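Local coordinates for protein mitochondrial association factor 1 (Toxoplasma gondii, PDB 6BXS) that is a macro-domain protein from a parasite locus required for direct manipulation of host mitochondria, its own biochemical activity not firmly established, at residues A[39-44]-A[161-166]. Sequence-based numbering, arbitrary orientation.
Sequences PSPSKR and NEMNDV
Arg-44 meets Glu-162 and Asp-165 in a salt-bridge network that joins two loops at one end of the mixed sheet of this macro domain, just ahead of the neighbouring parallel strands 45-50 and 166-170. The short arm of the network is Arg-44 NH1 to Asp-165 OD1, 2.6 Å with an N-H...O angle of 148°. It uses the syn lone pair of OD1, although the guanidinium and carboxylate planes stand 75° apart. Arg-44 NH2 donates to Glu-162 O at 3.2 Å, from above the carbonyl plane, while Glu-162 OE1 adds a long ion pair to the same NH2. A bend at chi3 (44°) turns the guanidinium toward these acceptors; NE is taken up by Pro-210 O, which fixes the group's rotation further. Asp-165 OD2 pairs with Lys-209, so the carboxylate is shared between two cations and would probably stay ionised.

At the other end of the contact, Pro-41 points its ring into 161-166: CG lies 3.8 Å from Met-163 CB and 3.5 Å from Asn-164 OD1; the ND2 of that amide donates to Asp-38 O and Pro-158 O. The extended Met-163 chain runs alongside 41-43, bringing SD 3.5 Å from Pro-41 O. Asn-161 reaches the same proline from the opposite direction, its CG 3.7 Å from Pro-41 CD, and closes an Asx turn: OD1 accepts Met-163 N at 3.0 Å, in the carbonyl plane.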
loop_
_atom_site.group_PDB
_atom_site.type_symbol
_atom_site.label_atom_id
_atom_site.label_comp_id
_atom_site.label_asym_id
_atom_site.label_seq_id
_atom_site.Cartn_x
_atom_site.Cartn_y
_atom_site.Cartn_z
ATOM N N PRO A 39 15.470 -5.122 -8.936
ATOM C CA PRO A 39 15.907 -4.882 -10.318
ATOM C C PRO A 39 15.636 -6.059 -11.254
ATOM O O PRO A 39 15.536 -5.861 -12.467
ATOM C CB PRO A 39 17.414 -4.643 -10.172
ATOM C CG PRO A 39 17.794 -5.333 -8.912
ATOM C CD PRO A 39 16.610 -5.209 -8.004
ATOM N N SER A 40 15.520 -7.261 -10.696
ATOM C CA SER A 40 15.280 -8.463 -11.487
ATOM C C SER A 40 14.213 -9.336 -10.834
ATOM O O SER A 40 14.520 -10.389 -10.278
ATOM C CB SER A 40 16.575 -9.258 -11.664
ATOM O OG SER A 40 17.534 -8.509 -12.389
ATOM N N PRO A 41 12.949 -8.895 -10.900
ATOM C CA PRO A 41 11.841 -9.641 -10.298
ATOM C C PRO A 41 11.410 -10.829 -11.148
ATOM O O PRO A 41 11.535 -10.784 -12.373
ATOM C CB PRO A 41 10.730 -8.596 -10.217
ATOM C CG PRO A 41 10.987 -7.711 -11.388
ATOM C CD PRO A 41 12.483 -7.665 -11.565
ATOM N N SER A 42 10.910 -11.876 -10.501
ATOM C CA SER A 42 10.389 -13.042 -11.205
ATOM C C SER A 42 8.878 -12.932 -11.382
ATOM O O SER A 42 8.285 -13.646 -12.191
ATOM C CB SER A 42 10.743 -14.324 -10.451
ATOM O OG SER A 42 10.353 -14.242 -9.091
ATOM N N LYS A 43 8.261 -12.032 -10.619
ATOM C CA LYS A 43 6.823 -11.814 -10.696
ATOM C C LYS A 43 6.492 -10.335 -10.526
ATOM O O LYS A 43 7.354 -9.529 -10.168
ATOM C CB LYS A 43 6.100 -12.650 -9.638
ATOM C CG LYS A 43 6.395 -12.235 -8.210
ATOM C CD LYS A 43 5.972 -13.304 -7.213
ATOM C CE LYS A 43 6.849 -14.542 -7.317
ATOM N NZ LYS A 43 6.782 -15.383 -6.092
ATOM N N ARG A 44 5.237 -9.989 -10.788
ATOM C CA ARG A 44 4.803 -8.600 -10.749
ATOM C C ARG A 44 4.379 -8.198 -9.340
ATOM O O ARG A 44 3.264 -8.489 -8.906
ATOM C CB ARG A 44 3.651 -8.375 -11.727
ATOM C CG ARG A 44 3.902 -8.925 -13.128
ATOM C CD ARG A 44 2.730 -8.624 -14.051
ATOM N NE ARG A 44 2.267 -7.252 -13.869
ATOM C CZ ARG A 44 2.831 -6.187 -14.431
ATOM N NH1 ARG A 44 2.342 -4.980 -14.187
ATOM N NH2 ARG A 44 3.876 -6.320 -15.237
ATOM N N ASN A 161 12.170 -2.120 -15.445
ATOM C CA ASN A 161 11.623 -3.462 -15.614
ATOM C C ASN A 161 10.102 -3.433 -15.715
ATOM O O ASN A 161 9.425 -2.936 -14.815
ATOM C CB ASN A 161 12.047 -4.365 -14.455
ATOM C CG ASN A 161 11.855 -5.838 -14.767
ATOM O OD1 ASN A 161 10.728 -6.320 -14.878
ATOM N ND2 ASN A 161 12.960 -6.561 -14.908
ATOM N N GLU A 162 9.582 -3.980 -16.811
ATOM C CA GLU A 162 8.145 -4.021 -17.084
ATOM C C GLU A 162 7.321 -4.529 -15.898
ATOM O O GLU A 162 6.169 -4.132 -15.720
ATOM C CB GLU A 162 7.876 -4.908 -18.304
ATOM C CG GLU A 162 6.452 -4.851 -18.841
ATOM C CD GLU A 162 5.989 -6.182 -19.408
ATOM O OE1 GLU A 162 5.749 -7.121 -18.615
ATOM O OE2 GLU A 162 5.869 -6.292 -20.647
ATOM N N MET A 163 7.912 -5.405 -15.091
ATOM C CA MET A 163 7.187 -6.040 -13.993
ATOM C C MET A 163 7.026 -5.141 -12.766
ATOM O O MET A 163 6.314 -5.501 -11.827
ATOM C CB MET A 163 7.895 -7.330 -13.574
ATOM C CG MET A 163 7.862 -8.431 -14.620
ATOM S SD MET A 163 8.583 -9.962 -14.000
ATOM C CE MET A 163 8.255 -11.068 -15.371
ATOM N N ASN A 164 7.680 -3.982 -12.776
ATOM C CA ASN A 164 7.660 -3.074 -11.627
ATOM C C ASN A 164 6.769 -1.847 -11.836
ATOM O O ASN A 164 6.902 -0.855 -11.122
ATOM C CB ASN A 164 9.086 -2.611 -11.303
ATOM C CG ASN A 164 9.971 -3.742 -10.815
ATOM O OD1 ASN A 164 9.486 -4.743 -10.290
ATOM N ND2 ASN A 164 11.280 -3.581 -10.981
ATOM N N ASP A 165 5.851 -1.923 -12.795
ATOM C CA ASP A 165 5.102 -0.742 -13.222
ATOM C C ASP A 165 3.715 -0.623 -12.589
ATOM O O ASP A 165 2.838 0.052 -13.131
ATOM C CB ASP A 165 4.968 -0.741 -14.745
ATOM C CG ASP A 165 4.150 -1.905 -15.260
ATOM O OD1 ASP A 165 3.880 -2.844 -14.481
ATOM O OD2 ASP A 165 3.785 -1.884 -16.452
ATOM N N VAL A 166 3.514 -1.287 -11.453
ATOM C CA VAL A 166 2.304 -1.097 -10.658
ATOM C C VAL A 166 2.668 -0.711 -9.232
ATOM O O VAL A 166 3.514 -1.348 -8.604
ATOM C CB VAL A 166 1.424 -2.361 -10.623
ATOM C CG1 VAL A 166 0.193 -2.133 -9.748
ATOM C CG2 VAL A 166 1.005 -2.759 -12.027
#